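Local coordinates for protein peptidase M42 (Thaumarchaeota archaeon SCGC AB-539-E09, PDB 5DS0) that probably acts as a metal-dependent aminopeptidase of the M42 (TET) family, removing residues from the amino ends of peptides at a two-cobalt centre, at residues R60-F72 and K177-A191. Numbering follows the deposited sequence.
Sequences RILMAGHTDEVGF and KAFDDRIGAFVLMEA. With CO (cobalt (II) ion), chain T; CO (cobalt (II) ion), chain U.
With CG of His66 set between backbone N and carbonyl carbon (chi1 68°) and CG of Asp180 anti to its own N (chi1 179°), imidazole and carboxylate converge on one cobalt ion, illustrating how a dinuclear site draws on residues of segments 60-72 and 177-191. His66 NE2 lies 2.1 Å from this cobalt and Asp180 OD1 2.0 Å; Asp180 OD2 reaches the second at 1.9 Å, so the carboxylate bridges the pair. Behind the metal, His66 ND1 donates to Asp68 O at 3.0 Å, which restrains the ring's rotation. A cis peptide bond precedes Asp181. Arg182, extended from CG to NE, grips Thr67 O side-on through NE (2.9 Å) and NH2, while NH2 also meets Glu69 OE2 at 2.8 Å from above the carboxylate plane. With an alanine here, Thr67 O would probably lose both these donors, and Glu69 the guanidinium. Lys177 NZ, also partnered by Ala16, adds a weaker salt bridge to Glu69. Farther along, Met63 CE packs on Leu188 CB. Glu214 and Glu237 belong to the first cobalt's site, Glu215 and His325 to the second's. Strand 60-66 runs between strands 205-211 and 232-240; helix 179-191 crosses it at 148° between their directions, with helix 2-15 packed against Arg182 and Phe186.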
ATOM      1  N   ARG C  60       9.474 -51.139  30.855  1.00 46.14           N
ATOM      2  CA  ARG C  60      10.319 -49.986  31.120  1.00 45.43           C
ATOM      3  C   ARG C  60       9.517 -48.701  30.921  1.00 43.74           C
ATOM      4  O   ARG C  60       9.014 -48.438  29.824  1.00 42.89           O
ATOM      5  CB  ARG C  60      11.527 -49.985  30.193  1.00 46.68           C
ATOM      6  CG  ARG C  60      12.436 -51.176  30.371  1.00 48.64           C
ATOM      7  CD  ARG C  60      13.686 -51.039  29.522  1.00 50.30           C
ATOM      8  NE  ARG C  60      14.544 -52.219  29.635  1.00 52.67           N
ATOM      9  CZ  ARG C  60      15.730 -52.355  29.048  1.00 53.91           C
ATOM     10  NH1 ARG C  60      16.239 -51.384  28.296  1.00 53.81           N
ATOM     11  NH2 ARG C  60      16.425 -53.471  29.219  1.00 55.59           N
ATOM     12  N   ILE C  61       9.393 -47.925  31.998  1.00 42.59           N
ATOM     13  CA  ILE C  61       8.729 -46.623  31.966  1.00 42.05           C
ATOM     14  C   ILE C  61       9.785 -45.537  31.811  1.00 41.65           C
ATOM     15  O   ILE C  61      10.680 -45.420  32.638  1.00 41.06           O
ATOM     16  CB  ILE C  61       7.978 -46.278  33.277  1.00 41.69           C
ATOM     17  CG1 ILE C  61       7.235 -47.472  33.868  1.00 42.46           C
ATOM     18  CG2 ILE C  61       7.011 -45.144  33.038  1.00 41.26           C
ATOM     19  CD1 ILE C  61       6.215 -48.091  32.961  1.00 42.92           C
ATOM     20  N   LEU C  62       9.664 -44.729  30.771  1.00 41.83           N
ATOM     21  CA  LEU C  62      10.553 -43.592  30.596  1.00 41.20           C
ATOM     22  C   LEU C  62       9.821 -42.312  30.975  1.00 41.09           C
ATOM     23  O   LEU C  62       8.796 -41.993  30.369  1.00 41.31           O
ATOM     24  CB  LEU C  62      11.041 -43.512  29.150  1.00 41.01           C
ATOM     25  CG  LEU C  62      11.872 -42.285  28.768  1.00 40.35           C
ATOM     26  CD1 LEU C  62      13.024 -42.056  29.726  1.00 40.51           C
ATOM     27  CD2 LEU C  62      12.404 -42.428  27.356  1.00 40.87           C
HETATM   28  N   MSE C  63      10.336 -41.603  31.975  1.00 48.43           N
HETATM   29  CA  MSE C  63       9.889 -40.257  32.265  1.00 48.77           C
HETATM   30  C   MSE C  63      10.957 -39.312  31.836  1.00 47.41           C
HETATM   31  O   MSE C  63      12.121 -39.508  32.162  1.00 49.60           O
HETATM   32  CB  MSE C  63       9.700 -40.029  33.737  1.00 51.54           C
HETATM   33  CG  MSE C  63       8.519 -40.798  34.294  1.00 55.94           C
HETATM   34 SE   MSE C  63       8.079 -39.983  36.037  0.85 62.33          SE
HETATM   35  CE  MSE C  63       9.547 -40.724  37.122  1.00 62.45           C
ATOM     36  N   ALA C  64      10.592 -38.260  31.120  1.00 45.12           N
ATOM     37  CA  ALA C  64      11.584 -37.342  30.591  1.00 44.26           C
ATOM     38  C   ALA C  64      11.190 -35.900  30.812  1.00 42.75           C
ATOM     39  O   ALA C  64      10.038 -35.533  30.593  1.00 43.13           O
ATOM     40  CB  ALA C  64      11.782 -37.591  29.111  1.00 45.06           C
ATOM     41  N   GLY C  65      12.151 -35.095  31.257  1.00 41.53           N
ATOM     42  CA  GLY C  65      12.000 -33.638  31.318  1.00 40.42           C
ATOM     43  C   GLY C  65      13.304 -32.986  30.915  1.00 39.88           C
ATOM     44  O   GLY C  65      14.347 -33.331  31.448  1.00 41.11           O
ATOM     45  N   HIS C  66      13.270 -32.075  29.955  1.00 38.80           N
ATOM     46  CA  HIS C  66      14.518 -31.530  29.427  1.00 38.36           C
ATOM     47  C   HIS C  66      15.082 -30.450  30.337  1.00 37.73           C
ATOM     48  O   HIS C  66      14.346 -29.601  30.830  1.00 37.19           O
ATOM     49  CB  HIS C  66      14.372 -31.042  27.969  1.00 38.24           C
ATOM     50  CG  HIS C  66      13.488 -29.845  27.789  1.00 37.33           C
ATOM     51  ND1 HIS C  66      13.961 -28.554  27.862  1.00 36.84           N
ATOM     52  CD2 HIS C  66      12.174 -29.747  27.478  1.00 37.21           C
ATOM     53  CE1 HIS C  66      12.970 -27.709  27.629  1.00 36.58           C
ATOM     54  NE2 HIS C  66      11.874 -28.407  27.400  1.00 36.85           N
ATOM     55  N   THR C  67      16.396 -30.494  30.559  1.00 37.29           N
ATOM     56  CA  THR C  67      17.052 -29.540  31.432  1.00 36.35           C
ATOM     57  C   THR C  67      17.685 -28.392  30.684  1.00 35.57           C
ATOM     58  O   THR C  67      18.193 -27.457  31.307  1.00 35.15           O
ATOM     59  CB  THR C  67      18.146 -30.208  32.246  1.00 37.12           C
ATOM     60  OG1 THR C  67      19.032 -30.900  31.354  1.00 38.14           O
ATOM     61  CG2 THR C  67      17.550 -31.175  33.234  1.00 37.67           C
ATOM     62  N   ASP C  68      17.711 -28.453  29.361  1.00 35.64           N
ATOM     63  CA  ASP C  68      18.180 -27.296  28.601  1.00 35.54           C
ATOM     64  C   ASP C  68      17.132 -26.199  28.654  1.00 35.57           C
ATOM     65  O   ASP C  68      15.934 -26.467  28.754  1.00 36.16           O
ATOM     66  CB  ASP C  68      18.575 -27.642  27.156  1.00 35.59           C
ATOM     67  CG  ASP C  68      17.407 -28.076  26.298  1.00 35.62           C
ATOM     68  OD1 ASP C  68      16.595 -28.907  26.757  1.00 35.77           O
ATOM     69  OD2 ASP C  68      17.324 -27.619  25.138  1.00 35.82           O
ATOM     70  N   GLU C  69      17.607 -24.964  28.633  1.00 36.12           N
ATOM     71  CA  GLU C  69      16.757 -23.784  28.611  1.00 36.39           C
ATOM     72  C   GLU C  69      17.057 -22.990  27.354  1.00 35.95           C
ATOM     73  O   GLU C  69      18.145 -23.058  26.782  1.00 36.20           O
ATOM     74  CB  GLU C  69      17.014 -22.902  29.837  1.00 37.42           C
ATOM     75  CG  GLU C  69      18.474 -22.450  29.964  1.00 38.64           C
ATOM     76  CD  GLU C  69      18.746 -21.563  31.163  1.00 39.39           C
ATOM     77  OE1 GLU C  69      18.009 -20.551  31.330  1.00 40.49           O
ATOM     78  OE2 GLU C  69      19.698 -21.873  31.916  1.00 39.15           O
ATOM     79  N   VAL C  70      16.101 -22.193  26.929  1.00 35.14           N
ATOM     80  CA  VAL C  70      16.381 -21.293  25.834  1.00 34.28           C
ATOM     81  C   VAL C  70      17.483 -20.350  26.275  1.00 33.04           C
ATOM     82  O   VAL C  70      17.574 -19.996  27.445  1.00 31.50           O
ATOM     83  CB  VAL C  70      15.133 -20.529  25.374  1.00 34.24           C
ATOM     84  CG1 VAL C  70      14.116 -21.514  24.798  1.00 34.71           C
ATOM     85  CG2 VAL C  70      14.525 -19.706  26.500  1.00 33.48           C
ATOM     86  N   GLY C  71      18.327 -19.981  25.319  1.00 32.80           N
ATOM     87  CA  GLY C  71      19.480 -19.140  25.589  1.00 32.39           C
ATOM     88  C   GLY C  71      20.026 -18.501  24.330  1.00 31.84           C
ATOM     89  O   GLY C  71      19.312 -18.299  23.362  1.00 30.71           O
ATOM     90  N   PHE C  72      21.303 -18.140  24.370  1.00 32.24           N
ATOM     91  CA  PHE C  72      21.966 -17.530  23.212  1.00 32.31           C
ATOM     92  C   PHE C  72      23.412 -18.008  23.150  1.00 32.82           C
ATOM     93  O   PHE C  72      23.898 -18.678  24.068  1.00 33.49           O
ATOM     94  CB  PHE C  72      21.932 -15.996  23.280  1.00 31.49           C
ATOM     95  CG  PHE C  72      20.670 -15.440  23.851  1.00 31.04           C
ATOM     96  CD1 PHE C  72      20.521 -15.287  25.216  1.00 30.75           C
ATOM     97  CD2 PHE C  72      19.616 -15.095  23.031  1.00 31.02           C
ATOM     98  CE1 PHE C  72      19.345 -14.790  25.753  1.00 30.18           C
ATOM     99  CE2 PHE C  72      18.437 -14.599  23.567  1.00 30.69           C
ATOM    100  CZ  PHE C  72      18.305 -14.441  24.927  1.00 30.08           C
ATOM    101  N   LYS C 177      13.386 -18.351  35.893  1.00 32.26           N
ATOM    102  CA  LYS C 177      13.588 -18.781  34.507  1.00 31.87           C
ATOM    103  C   LYS C 177      13.693 -20.287  34.442  1.00 31.50           C
ATOM    104  O   LYS C 177      13.723 -20.969  35.462  1.00 31.41           O
ATOM    105  CB  LYS C 177      14.859 -18.172  33.933  1.00 32.16           C
ATOM    106  CG  LYS C 177      16.147 -18.775  34.488  1.00 32.77           C
ATOM    107  CD  LYS C 177      17.372 -18.177  33.825  1.00 33.01           C
ATOM    108  CE  LYS C 177      18.654 -18.589  34.521  1.00 33.59           C
ATOM    109  NZ  LYS C 177      19.057 -19.953  34.106  1.00 34.27           N
ATOM    110  N   ALA C 178      13.716 -20.793  33.219  1.00 31.12           N
ATOM    111  CA  ALA C 178      14.006 -22.194  32.941  1.00 31.15           C
ATOM    112  C   ALA C 178      13.012 -23.206  33.500  1.00 31.39           C
ATOM    113  O   ALA C 178      13.314 -24.401  33.534  1.00 32.36           O
ATOM    114  CB  ALA C 178      15.416 -22.528  33.397  1.00 31.49           C
ATOM    115  N   PHE C 179      11.822 -22.768  33.912  1.00 31.40           N
ATOM    116  CA  PHE C 179      10.800 -23.728  34.305  1.00 31.33           C
ATOM    117  C   PHE C 179      10.622 -24.751  33.185  1.00 30.69           C
ATOM    118  O   PHE C 179      10.453 -25.925  33.463  1.00 31.39           O
ATOM    119  CB  PHE C 179       9.474 -23.053  34.610  1.00 31.63           C
ATOM    120  CG  PHE C 179       9.475 -22.257  35.880  1.00 32.29           C
ATOM    121  CD1 PHE C 179       9.969 -22.794  37.053  1.00 32.91           C
ATOM    122  CD2 PHE C 179       8.943 -20.984  35.912  1.00 32.55           C
ATOM    123  CE1 PHE C 179       9.955 -22.066  38.222  1.00 32.92           C
ATOM    124  CE2 PHE C 179       8.928 -20.254  37.084  1.00 32.67           C
ATOM    125  CZ  PHE C 179       9.445 -20.793  38.235  1.00 32.90           C
ATOM    126  N   ASP C 180      10.671 -24.292  31.939  1.00 29.65           N
ATOM    127  CA  ASP C 180      10.660 -25.154  30.780  1.00 29.19           C
ATOM    128  C   ASP C 180      12.085 -25.597  30.543  1.00 29.86           C
ATOM    129  O   ASP C 180      12.872 -24.812  30.021  1.00 30.85           O
ATOM    130  CB  ASP C 180      10.143 -24.357  29.582  1.00 28.67           C
ATOM    131  CG  ASP C 180      10.118 -25.150  28.299  1.00 28.31           C
ATOM    132  OD1 ASP C 180      10.257 -26.396  28.335  1.00 28.36           O
ATOM    133  OD2 ASP C 180       9.948 -24.510  27.233  1.00 28.04           O
ATOM    134  N   ASP C 181      12.463 -26.828  30.899  1.00 30.15           N
ATOM    135  CA  ASP C 181      11.587 -27.842  31.482  1.00 30.11           C
ATOM    136  C   ASP C 181      12.236 -28.472  32.726  1.00 30.46           C
ATOM    137  O   ASP C 181      12.149 -29.677  32.961  1.00 30.32           O
ATOM    138  CB  ASP C 181      11.267 -28.891  30.431  1.00 30.37           C
ATOM    139  CG  ASP C 181      10.228 -29.917  30.887  1.00 30.52           C
ATOM    140  OD1 ASP C 181       9.454 -29.642  31.829  1.00 30.61           O
ATOM    141  OD2 ASP C 181      10.201 -30.997  30.266  1.00 30.67           O
ATOM    142  N   ARG C 182      12.875 -27.633  33.531  1.00 30.94           N
ATOM    143  CA  ARG C 182      13.517 -28.098  34.748  1.00 31.48           C
ATOM    144  C   ARG C 182      12.471 -28.421  35.791  1.00 32.52           C
ATOM    145  O   ARG C 182      12.711 -29.265  36.661  1.00 33.81           O
ATOM    146  CB  ARG C 182      14.541 -27.086  35.252  1.00 31.01           C
ATOM    147  CG  ARG C 182      15.791 -27.101  34.382  1.00 30.85           C
ATOM    148  CD  ARG C 182      16.774 -25.988  34.689  1.00 30.59           C
ATOM    149  NE  ARG C 182      17.676 -25.768  33.566  1.00 30.53           N
ATOM    150  CZ  ARG C 182      18.530 -24.751  33.460  1.00 30.85           C
ATOM    151  NH1 ARG C 182      18.645 -23.858  34.433  1.00 30.91           N
ATOM    152  NH2 ARG C 182      19.286 -24.630  32.373  1.00 31.24           N
ATOM    153  N   ILE C 183      11.295 -27.811  35.683  1.00 32.82           N
ATOM    154  CA  ILE C 183      10.206 -28.182  36.561  1.00 33.62           C
ATOM    155  C   ILE C 183       9.759 -29.608  36.255  1.00 33.77           C
ATOM    156  O   ILE C 183       9.404 -30.347  37.169  1.00 35.13           O
ATOM    157  CB  ILE C 183       9.013 -27.205  36.496  1.00 33.82           C
ATOM    158  CG1 ILE C 183       8.115 -27.380  37.716  1.00 34.14           C
ATOM    159  CG2 ILE C 183       8.186 -27.422  35.247  1.00 33.92           C
ATOM    160  CD1 ILE C 183       8.772 -26.996  39.039  1.00 34.99           C
ATOM    161  N   GLY C 184       9.796 -30.006  34.986  1.00 33.01           N
ATOM    162  CA  GLY C 184       9.510 -31.395  34.615  1.00 32.61           C
ATOM    163  C   GLY C 184      10.560 -32.359  35.151  1.00 32.57           C
ATOM    164  O   GLY C 184      10.230 -33.439  35.644  1.00 32.94           O
ATOM    165  N   ALA C 185      11.823 -31.960  35.074  1.00 31.86           N
ATOM    166  CA  ALA C 185      12.911 -32.736  35.653  1.00 31.49           C
ATOM    167  C   ALA C 185      12.754 -32.804  37.160  1.00 31.66           C
ATOM    168  O   ALA C 185      12.978 -33.840  37.769  1.00 31.95           O
ATOM    169  CB  ALA C 185      14.237 -32.103  35.310  1.00 31.60           C
ATOM    170  N   PHE C 186      12.342 -31.692  37.760  1.00 31.38           N
ATOM    171  CA  PHE C 186      12.097 -31.638  39.192  1.00 31.79           C
ATOM    172  C   PHE C 186      11.042 -32.647  39.612  1.00 32.54           C
ATOM    173  O   PHE C 186      11.212 -33.342  40.604  1.00 32.96           O
ATOM    174  CB  PHE C 186      11.658 -30.230  39.595  1.00 31.62           C
ATOM    175  CG  PHE C 186      11.284 -30.097  41.044  1.00 31.36           C
ATOM    176  CD1 PHE C 186      12.249 -29.822  41.997  1.00 31.39           C
ATOM    177  CD2 PHE C 186       9.960 -30.210  41.439  1.00 31.27           C
ATOM    178  CE1 PHE C 186      11.906 -29.680  43.323  1.00 31.85           C
ATOM    179  CE2 PHE C 186       9.603 -30.063  42.761  1.00 31.41           C
ATOM    180  CZ  PHE C 186      10.578 -29.798  43.706  1.00 32.00           C
ATOM    181  N   VAL C 187       9.955 -32.719  38.852  1.00 33.17           N
ATOM    182  CA  VAL C 187       8.876 -33.646  39.149  1.00 34.00           C
ATOM    183  C   VAL C 187       9.339 -35.091  39.103  1.00 34.76           C
ATOM    184  O   VAL C 187       9.068 -35.853  40.016  1.00 35.29           O
ATOM    185  CB  VAL C 187       7.723 -33.476  38.159  1.00 34.10           C
ATOM    186  CG1 VAL C 187       6.721 -34.618  38.282  1.00 34.30           C
ATOM    187  CG2 VAL C 187       7.016 -32.159  38.413  1.00 33.98           C
ATOM    188  N   LEU C 188      10.027 -35.485  38.039  1.00 35.55           N
ATOM    189  CA  LEU C 188      10.419 -36.880  37.910  1.00 37.08           C
ATOM    190  C   LEU C 188      11.443 -37.278  38.968  1.00 38.10           C
ATOM    191  O   LEU C 188      11.401 -38.391  39.492  1.00 38.12           O
ATOM    192  CB  LEU C 188      10.928 -37.199  36.506  1.00 37.47           C
ATOM    193  CG  LEU C 188      12.199 -36.527  35.987  1.00 37.93           C
ATOM    194  CD1 LEU C 188      13.463 -37.330  36.271  1.00 38.35           C
ATOM    195  CD2 LEU C 188      12.064 -36.307  34.486  1.00 38.29           C
HETATM  196  N   MSE C 189      12.342 -36.365  39.297  1.00 39.36           N
HETATM  197  CA  MSE C 189      13.303 -36.603  40.373  1.00 41.16           C
HETATM  198  C   MSE C 189      12.627 -36.744  41.714  1.00 41.39           C
HETATM  199  O   MSE C 189      12.993 -37.607  42.502  1.00 42.72           O
HETATM  200  CB  MSE C 189      14.305 -35.460  40.432  1.00 42.06           C
HETATM  201  CG  MSE C 189      15.330 -35.640  39.327  1.00 42.80           C
HETATM  202 SE   MSE C 189      16.772 -34.328  39.554  0.81 45.35          SE
HETATM  203  CE  MSE C 189      15.844 -32.680  39.002  1.00 44.31           C
ATOM    204  N   GLU C 190      11.651 -35.891  41.995  1.00 40.97           N
ATOM    205  CA  GLU C 190      10.936 -35.959  43.261  1.00 41.62           C
ATOM    206  C   GLU C 190      10.082 -37.202  43.340  1.00 42.52           C
ATOM    207  O   GLU C 190       9.897 -37.759  44.418  1.00 43.37           O
ATOM    208  CB  GLU C 190      10.063 -34.720  43.469  1.00 41.57           C
ATOM    209  CG  GLU C 190      10.858 -33.485  43.870  1.00 42.74           C
ATOM    210  CD  GLU C 190      11.524 -33.641  45.220  1.00 44.13           C
ATOM    211  OE1 GLU C 190      10.819 -33.492  46.240  1.00 46.49           O
ATOM    212  OE2 GLU C 190      12.732 -33.960  45.257  1.00 43.56           O
ATOM    213  N   ALA C 191       9.543 -37.630  42.206  1.00 42.84           N
ATOM    214  CA  ALA C 191       8.750 -38.844  42.167  1.00 44.04           C
ATOM    215  C   ALA C 191       9.617 -40.032  42.556  1.00 45.50           C
ATOM    216  O   ALA C 191       9.251 -40.812  43.423  1.00 48.52           O
ATOM    217  CB  ALA C 191       8.160 -39.052  40.786  1.00 43.88           C
TER
HETATM  218 CO    CO T 401      10.061 -27.598  26.749  1.00 22.75          CO
HETATM  219 CO    CO U 402      10.351 -24.983  25.474  1.00 29.98          CO